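Local atomic coordinates of latency-associated nuclear antigen (Murid herpesvirus 4, PDB entry 4BLG), a protein that probably binds viral DNA through the C-terminal domain described here, which forms a dimer in the crystal. Residues A[41-46]-A[102-107]; A[98-103]-A[116-121]. One frame throughout, in Å; residues are numbered along the deposited sequence.

Contact 1: A[41-46]-A[102-107]; sequences VMFSST and VVLAYC. With PO4 (phosphate ion), chain E.
The phenyl ring of Phe43 meets helix 93-110 with its outer end. CE1 and CZ press on the branched head of Val103, CE1 3.5 Å from Val103 CG1 and CZ 3.6 Å from Val103 CB. One ring face is overlain toward its rim by CG1 of Val41, 3.6 Å above the plane. At the ring edge, near its plane, Leu104 CD2 sits 4.4 Å from Phe43 CE1. Val103 CG1 lies oblique to the ring, and the Phe43 and Val103 side chains come from opposite directions. With CG anti to the carbonyl carbon (chi1 -67°), the ring extends from a CB that already points at the helix, while Val103 turns CG1 anti to the backbone N (chi1 175°). Leu54, Ile58 and Leu86 also pack around Phe43, whose strand 39-45 is an inner strand of the four-stranded antiparallel sheet that the helix covers. Elsewhere on the helix, the Tyr106 hydroxyl donates a 2.7 Å hydrogen bond from OH to O1 of a phosphate ion, probably from the crystallisation liquor, which lies at the ring edge and is also held by Lys53 and Met15. Between helix and strand the contact is apolar, so shape and burial rather than directed bonds join these two segments.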
ATOM      1  N   VAL A  41       3.483  -7.722  -1.359  1.00 28.22           N
ATOM      2  CA  VAL A  41       3.286  -8.153   0.004  1.00 33.36           C
ATOM      3  C   VAL A  41       3.362  -6.920   0.881  1.00 30.20           C
ATOM      4  O   VAL A  41       4.316  -6.141   0.803  1.00 25.84           O
ATOM      5  CB  VAL A  41       4.343  -9.177   0.456  1.00 31.21           C
ATOM      6  CG1 VAL A  41       4.015  -9.680   1.858  1.00 29.80           C
ATOM      7  CG2 VAL A  41       4.413 -10.343  -0.525  1.00 34.25           C
ATOM      8  N   MET A  42       2.334  -6.717   1.688  1.00 29.65           N
ATOM      9  CA  MET A  42       2.402  -5.721   2.738  1.00 25.44           C
ATOM     10  C   MET A  42       3.054  -6.350   3.957  1.00 28.59           C
ATOM     11  O   MET A  42       2.526  -7.306   4.528  1.00 30.34           O
ATOM     12  CB  MET A  42       1.006  -5.215   3.102  1.00 25.07           C
ATOM     13  CG  MET A  42       1.026  -4.142   4.194  1.00 24.27           C
ATOM     14  SD  MET A  42      -0.612  -3.527   4.615  1.00 33.57           S
ATOM     15  CE  MET A  42      -0.905  -2.424   3.230  1.00 29.20           C
ATOM     16  N   PHE A  43       4.209  -5.815   4.342  1.00 27.30           N
ATOM     17  CA  PHE A  43       4.851  -6.224   5.579  1.00 30.20           C
ATOM     18  C   PHE A  43       4.570  -5.146   6.607  1.00 31.98           C
ATOM     19  O   PHE A  43       4.816  -3.980   6.348  1.00 26.40           O
ATOM     20  CB  PHE A  43       6.364  -6.392   5.402  1.00 30.20           C
ATOM     21  CG  PHE A  43       6.747  -7.527   4.507  1.00 29.18           C
ATOM     22  CD1 PHE A  43       6.663  -8.843   4.953  1.00 25.37           C
ATOM     23  CD2 PHE A  43       7.214  -7.283   3.223  1.00 24.46           C
ATOM     24  CE1 PHE A  43       7.018  -9.898   4.123  1.00 28.47           C
ATOM     25  CE2 PHE A  43       7.570  -8.324   2.392  1.00 30.30           C
ATOM     26  CZ  PHE A  43       7.471  -9.637   2.839  1.00 27.75           C
ATOM     27  N   SER A  44       4.065  -5.541   7.771  1.00 24.16           N
ATOM     28  CA  SER A  44       3.658  -4.595   8.788  1.00 26.81           C
ATOM     29  C   SER A  44       4.177  -4.984  10.166  1.00 32.06           C
ATOM     30  O   SER A  44       4.523  -6.138  10.420  1.00 32.70           O
ATOM     31  CB  SER A  44       2.135  -4.495   8.816  1.00 32.67           C
ATOM     32  OG  SER A  44       1.553  -5.757   9.075  1.00 31.68           O
ATOM     33  N   SER A  45       4.214  -4.004  11.059  1.00 33.14           N
ATOM     34  CA  SER A  45       4.785  -4.195  12.376  1.00 34.34           C
ATOM     35  C   SER A  45       4.682  -2.900  13.165  1.00 28.16           C
ATOM     36  O   SER A  45       4.675  -1.827  12.587  1.00 28.06           O
ATOM     37  CB  SER A  45       6.252  -4.595  12.236  1.00 33.57           C
ATOM     38  OG  SER A  45       6.946  -4.378  13.441  1.00 30.78           O
ATOM     39  N   THR A  46       4.613  -3.004  14.486  1.00 21.85           N
ATOM     40  CA  THR A  46       4.564  -1.819  15.344  1.00 21.58           C
ATOM     41  C   THR A  46       5.960  -1.260  15.593  1.00 25.50           C
ATOM     42  O   THR A  46       6.122  -0.226  16.257  1.00 27.72           O
ATOM     43  CB  THR A  46       3.927  -2.131  16.710  1.00 31.12           C
ATOM     44  OG1 THR A  46       4.689  -3.140  17.379  1.00 31.18           O
ATOM     45  CG2 THR A  46       2.485  -2.600  16.552  1.00 29.23           C
ATOM     46  N   VAL A 102       9.712 -16.513   2.092  1.00 35.18           N
ATOM     47  CA  VAL A 102      11.132 -16.344   2.375  1.00 35.51           C
ATOM     48  C   VAL A 102      11.343 -15.323   3.484  1.00 33.41           C
ATOM     49  O   VAL A 102      12.026 -15.589   4.481  1.00 33.83           O
ATOM     50  CB  VAL A 102      11.884 -15.896   1.113  1.00 36.00           C
ATOM     51  CG1 VAL A 102      13.280 -15.406   1.465  1.00 37.02           C
ATOM     52  CG2 VAL A 102      11.947 -17.037   0.109  1.00 39.64           C
ATOM     53  N   VAL A 103      10.729 -14.155   3.316  1.00 31.33           N
ATOM     54  CA  VAL A 103      10.916 -13.069   4.260  1.00 29.46           C
ATOM     55  C   VAL A 103      10.461 -13.508   5.646  1.00 34.80           C
ATOM     56  O   VAL A 103      11.147 -13.258   6.623  1.00 31.81           O
ATOM     57  CB  VAL A 103      10.171 -11.790   3.826  1.00 32.60           C
ATOM     58  CG1 VAL A 103      10.280 -10.723   4.904  1.00 25.89           C
ATOM     59  CG2 VAL A 103      10.738 -11.272   2.513  1.00 35.49           C
ATOM     60  N   LEU A 104       9.319 -14.182   5.730  1.00 30.68           N
ATOM     61  CA  LEU A 104       8.757 -14.554   7.025  1.00 30.21           C
ATOM     62  C   LEU A 104       9.446 -15.756   7.667  1.00 37.15           C
ATOM     63  O   LEU A 104       9.394 -15.916   8.887  1.00 32.65           O
ATOM     64  CB  LEU A 104       7.252 -14.818   6.920  1.00 38.74           C
ATOM     65  CG  LEU A 104       6.343 -13.610   6.654  1.00 32.26           C
ATOM     66  CD1 LEU A 104       4.888 -14.051   6.725  1.00 31.22           C
ATOM     67  CD2 LEU A 104       6.599 -12.471   7.628  1.00 35.85           C
ATOM     68  N   ALA A 105      10.074 -16.617   6.874  1.00 34.07           N
ATOM     69  CA  ALA A 105      10.911 -17.656   7.475  1.00 36.25           C
ATOM     70  C   ALA A 105      12.048 -16.989   8.240  1.00 35.51           C
ATOM     71  O   ALA A 105      12.324 -17.335   9.390  1.00 36.31           O
ATOM     72  CB  ALA A 105      11.452 -18.605   6.422  1.00 38.42           C
ATOM     73  N   TYR A 106      12.710 -16.024   7.610  1.00 34.73           N
ATOM     74  CA  TYR A 106      13.748 -15.270   8.325  1.00 33.49           C
ATOM     75  C   TYR A 106      13.193 -14.553   9.578  1.00 31.97           C
ATOM     76  O   TYR A 106      13.709 -14.729  10.690  1.00 34.15           O
ATOM     77  CB  TYR A 106      14.430 -14.276   7.375  1.00 36.74           C
ATOM     78  CG  TYR A 106      15.678 -13.608   7.928  1.00 32.34           C
ATOM     79  CD1 TYR A 106      15.599 -12.418   8.630  1.00 40.26           C
ATOM     80  CD2 TYR A 106      16.937 -14.167   7.733  1.00 51.34           C
ATOM     81  CE1 TYR A 106      16.739 -11.799   9.132  1.00 36.68           C
ATOM     82  CE2 TYR A 106      18.079 -13.557   8.229  1.00 49.29           C
ATOM     83  CZ  TYR A 106      17.971 -12.369   8.927  1.00 51.93           C
ATOM     84  OH  TYR A 106      19.095 -11.750   9.427  1.00 69.05           O
ATOM     85  N   CYS A 107      12.123 -13.776   9.408  1.00 30.20           N
ATOM     86  CA  CYS A 107      11.588 -12.944  10.494  1.00 29.08           C
ATOM     87  C   CYS A 107      11.009 -13.751  11.640  1.00 35.93           C
ATOM     88  O   CYS A 107      10.968 -13.282  12.777  1.00 29.73           O
ATOM     89  CB  CYS A 107      10.499 -11.998   9.974  1.00 29.47           C
ATOM     90  SG  CYS A 107      11.106 -10.768   8.850  1.00 32.96           S
TER
HETATM   91  P   PO4 E1264      21.442  -8.619   9.459  1.00 53.55           P
HETATM   92  O1  PO4 E1264      20.198  -9.344   9.914  1.00 72.21           O
HETATM   93  O2  PO4 E1264      21.260  -8.153   8.034  1.00 47.95           O
HETATM   94  O3  PO4 E1264      21.683  -7.426  10.352  1.00 79.97           O
HETATM   95  O4  PO4 E1264      22.625  -9.554   9.535  1.00 55.08           O

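Contact 2: A[98-103]-A[116-121]; sequences KLKRVV and GTIVKA. With PO4 (phosphate ion), chain D.
Lys100 reaches from helix 93-110 to segment 116-121 of strand 115-122 with the aliphatic part of its side chain. CB points toward the strand, and CG stands anti to the backbone N (chi1 -172°), starting an extended run that bends only at chi4. CG heads for Gly116, which has no side chain to stand in the way, so the lysine comes close to its backbone. CD then passes Ile118 obliquely, 4.0 Å from its CG1 and 4.1 Å from its CD1. CE comes next, 3.0 Å from Gly116 O, and the terminal NZ is 3.9 Å from the same oxygen. Segments 98-103 and 116-121 run nearly antiparallel, at 172° with their axes 9.0 Å apart, and the helix packs as a layer on the antiparallel sheet of this alpha+beta LANA DNA-binding domain. Within this chain 115-122 is an edge strand of the sheet; its residues Ile118 to Ala121 pair antiparallel with a strand of the second subunit, continuing the sheet through the dimer interface. Lys98, starting the helical segment, bends at chi3 and chi4 and gives a 2.7 Å hydrogen bond from NZ to O4 of a phosphate ion, probably from the crystallisation liquor, which Arg25 and Leu26 N also hold.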
ATOM      1  N   LYS A  98       5.947 -16.586  -2.866  1.00 37.18           N
ATOM      2  CA  LYS A  98       7.371 -16.909  -2.639  1.00 44.28           C
ATOM      3  C   LYS A  98       8.042 -15.872  -1.726  1.00 40.61           C
ATOM      4  O   LYS A  98       8.737 -16.219  -0.777  1.00 38.15           O
ATOM      5  CB  LYS A  98       8.167 -16.976  -3.959  1.00 42.79           C
ATOM      6  CG  LYS A  98       9.499 -17.760  -3.868  1.00 52.33           C
ATOM      7  CD  LYS A  98      10.402 -17.471  -5.075  1.00 75.58           C
ATOM      8  CE  LYS A  98       9.957 -18.273  -6.303  1.00101.54           C
ATOM      9  NZ  LYS A  98      10.231 -17.584  -7.599  1.00114.62           N
ATOM     10  N   LEU A  99       7.822 -14.600  -2.032  1.00 34.15           N
ATOM     11  CA  LEU A  99       8.453 -13.500  -1.322  1.00 32.28           C
ATOM     12  C   LEU A  99       8.039 -13.535   0.132  1.00 38.91           C
ATOM     13  O   LEU A  99       8.854 -13.347   1.029  1.00 32.79           O
ATOM     14  CB  LEU A  99       8.019 -12.164  -1.926  1.00 34.63           C
ATOM     15  CG  LEU A  99       8.544 -10.956  -1.150  1.00 37.66           C
ATOM     16  CD1 LEU A  99      10.066 -10.991  -1.113  1.00 29.81           C
ATOM     17  CD2 LEU A  99       8.060  -9.649  -1.742  1.00 29.92           C
ATOM     18  N   LYS A 100       6.751 -13.760   0.356  1.00 38.33           N
ATOM     19  CA  LYS A 100       6.213 -13.780   1.703  1.00 36.30           C
ATOM     20  C   LYS A 100       6.830 -14.930   2.485  1.00 40.36           C
ATOM     21  O   LYS A 100       7.209 -14.768   3.646  1.00 40.37           O
ATOM     22  CB  LYS A 100       4.693 -13.922   1.669  1.00 37.00           C
ATOM     23  CG  LYS A 100       4.040 -13.758   3.019  1.00 30.14           C
ATOM     24  CD  LYS A 100       2.576 -14.107   2.971  1.00 36.33           C
ATOM     25  CE  LYS A 100       1.956 -14.045   4.348  1.00 45.86           C
ATOM     26  NZ  LYS A 100       1.104 -15.230   4.613  1.00 47.98           N
ATOM     27  N   ARG A 101       6.919 -16.092   1.851  1.00 33.57           N
ATOM     28  CA  ARG A 101       7.458 -17.285   2.492  1.00 35.49           C
ATOM     29  C   ARG A 101       8.888 -17.075   2.968  1.00 35.40           C
ATOM     30  O   ARG A 101       9.244 -17.438   4.095  1.00 36.52           O
ATOM     31  CB  ARG A 101       7.436 -18.464   1.522  1.00 39.70           C
ATOM     32  CG  ARG A 101       7.906 -19.785   2.129  1.00 53.85           C
ATOM     33  CD  ARG A 101       7.639 -20.926   1.155  1.00 60.44           C
ATOM     34  NE  ARG A 101       6.196 -21.024   1.014  1.00 79.29           N
ATOM     35  CZ  ARG A 101       5.516 -20.902  -0.123  1.00 82.25           C
ATOM     36  NH1 ARG A 101       6.116 -20.749  -1.296  1.00 78.95           N
ATOM     37  NH2 ARG A 101       4.198 -20.962  -0.094  1.00 73.16           N
ATOM     38  N   VAL A 102       9.712 -16.513   2.092  1.00 35.18           N
ATOM     39  CA  VAL A 102      11.132 -16.344   2.375  1.00 35.51           C
ATOM     40  C   VAL A 102      11.343 -15.323   3.484  1.00 33.41           C
ATOM     41  O   VAL A 102      12.026 -15.589   4.481  1.00 33.83           O
ATOM     42  CB  VAL A 102      11.884 -15.896   1.113  1.00 36.00           C
ATOM     43  CG1 VAL A 102      13.280 -15.406   1.465  1.00 37.02           C
ATOM     44  CG2 VAL A 102      11.947 -17.037   0.109  1.00 39.64           C
ATOM     45  N   VAL A 103      10.729 -14.155   3.316  1.00 31.33           N
ATOM     46  CA  VAL A 103      10.916 -13.069   4.260  1.00 29.46           C
ATOM     47  C   VAL A 103      10.461 -13.508   5.646  1.00 34.80           C
ATOM     48  O   VAL A 103      11.147 -13.258   6.623  1.00 31.81           O
ATOM     49  CB  VAL A 103      10.171 -11.790   3.826  1.00 32.60           C
ATOM     50  CG1 VAL A 103      10.280 -10.723   4.904  1.00 25.89           C
ATOM     51  CG2 VAL A 103      10.738 -11.272   2.513  1.00 35.49           C
ATOM     52  N   GLY A 116       3.061 -10.439   7.272  1.00 31.10           N
ATOM     53  CA  GLY A 116       3.042 -10.322   5.827  1.00 27.45           C
ATOM     54  C   GLY A 116       1.650 -10.627   5.301  1.00 30.62           C
ATOM     55  O   GLY A 116       0.995 -11.550   5.780  1.00 26.76           O
ATOM     56  N   THR A 117       1.205  -9.833   4.330  1.00 28.87           N
ATOM     57  CA  THR A 117      -0.136  -9.939   3.772  1.00 27.18           C
ATOM     58  C   THR A 117      -0.063  -9.873   2.256  1.00 25.35           C
ATOM     59  O   THR A 117       0.455  -8.913   1.702  1.00 32.75           O
ATOM     60  CB  THR A 117      -1.025  -8.778   4.260  1.00 32.05           C
ATOM     61  OG1 THR A 117      -1.001  -8.717   5.692  1.00 34.20           O
ATOM     62  CG2 THR A 117      -2.466  -8.956   3.778  1.00 36.76           C
ATOM     63  N   ILE A 118      -0.576 -10.893   1.581  1.00 27.56           N
ATOM     64  CA  ILE A 118      -0.624 -10.880   0.123  1.00 27.87           C
ATOM     65  C   ILE A 118      -1.673  -9.878  -0.383  1.00 30.03           C
ATOM     66  O   ILE A 118      -2.810  -9.865   0.085  1.00 36.90           O
ATOM     67  CB  ILE A 118      -0.967 -12.262  -0.445  1.00 35.20           C
ATOM     68  CG1 ILE A 118       0.068 -13.304  -0.001  1.00 46.84           C
ATOM     69  CG2 ILE A 118      -1.044 -12.193  -1.966  1.00 34.61           C
ATOM     70  CD1 ILE A 118       1.341 -13.287  -0.809  1.00 40.50           C
ATOM     71  N   VAL A 119      -1.272  -9.064  -1.357  1.00 28.02           N
ATOM     72  CA  VAL A 119      -2.113  -8.033  -1.936  1.00 27.72           C
ATOM     73  C   VAL A 119      -2.070  -8.158  -3.451  1.00 34.42           C
ATOM     74  O   VAL A 119      -1.059  -8.567  -4.009  1.00 34.46           O
ATOM     75  CB  VAL A 119      -1.624  -6.624  -1.541  1.00 43.19           C
ATOM     76  CG1 VAL A 119      -2.500  -5.560  -2.174  1.00 54.62           C
ATOM     77  CG2 VAL A 119      -1.620  -6.472  -0.035  1.00 36.04           C
ATOM     78  N   LYS A 120      -3.165  -7.774  -4.105  1.00 30.19           N
ATOM     79  CA  LYS A 120      -3.326  -7.934  -5.547  1.00 37.35           C
ATOM     80  C   LYS A 120      -3.960  -6.627  -6.065  1.00 34.43           C
ATOM     81  O   LYS A 120      -4.788  -6.037  -5.381  1.00 35.41           O
ATOM     82  CB  LYS A 120      -4.237  -9.149  -5.818  1.00 37.80           C
ATOM     83  N   ALA A 121      -3.548  -6.157  -7.241  1.00 35.97           N
ATOM     84  CA  ALA A 121      -4.126  -4.950  -7.849  1.00 36.58           C
ATOM     85  C   ALA A 121      -4.744  -5.260  -9.209  1.00 41.77           C
ATOM     86  O   ALA A 121      -4.216  -6.065  -9.967  1.00 42.17           O
ATOM     87  CB  ALA A 121      -3.064  -3.860  -7.988  1.00 33.38           C
TER
HETATM   88  P   PO4 D1263      13.944 -18.180  -6.968  1.00 45.70           P
HETATM   89  O1  PO4 D1263      14.105 -19.185  -5.859  1.00 52.90           O
HETATM   90  O2  PO4 D1263      13.777 -16.792  -6.397  1.00 58.30           O
HETATM   91  O3  PO4 D1263      15.147 -18.152  -7.871  1.00 51.18           O
HETATM   92  O4  PO4 D1263      12.717 -18.540  -7.762  1.00 55.94           O

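Both contacts lay helix 93-110 against the same sheet, with Val102 and Val103 common to their helical segments, and they use neighbouring parts of its sheet-facing side, Val103 and Leu104 in contact 1 and Lys100 in contact 2. Contact 1 is buried and reaches inner strand 39-45 through apolar side chains. Contact 2 is only partly buried, reaches the neighbouring strand 115-122, and relies on the long aliphatic part of a lysine. Backbone pairing of the strands, with a probable hydrogen bond of 2.9 Å between Met42 O and Thr117 N, joins the contacts, and Val41 CG2 packs against Leu99 CD2. Strand 115-122 then carries the sheet into the second subunit, whose Pro126 packs on Met42 and Ser44.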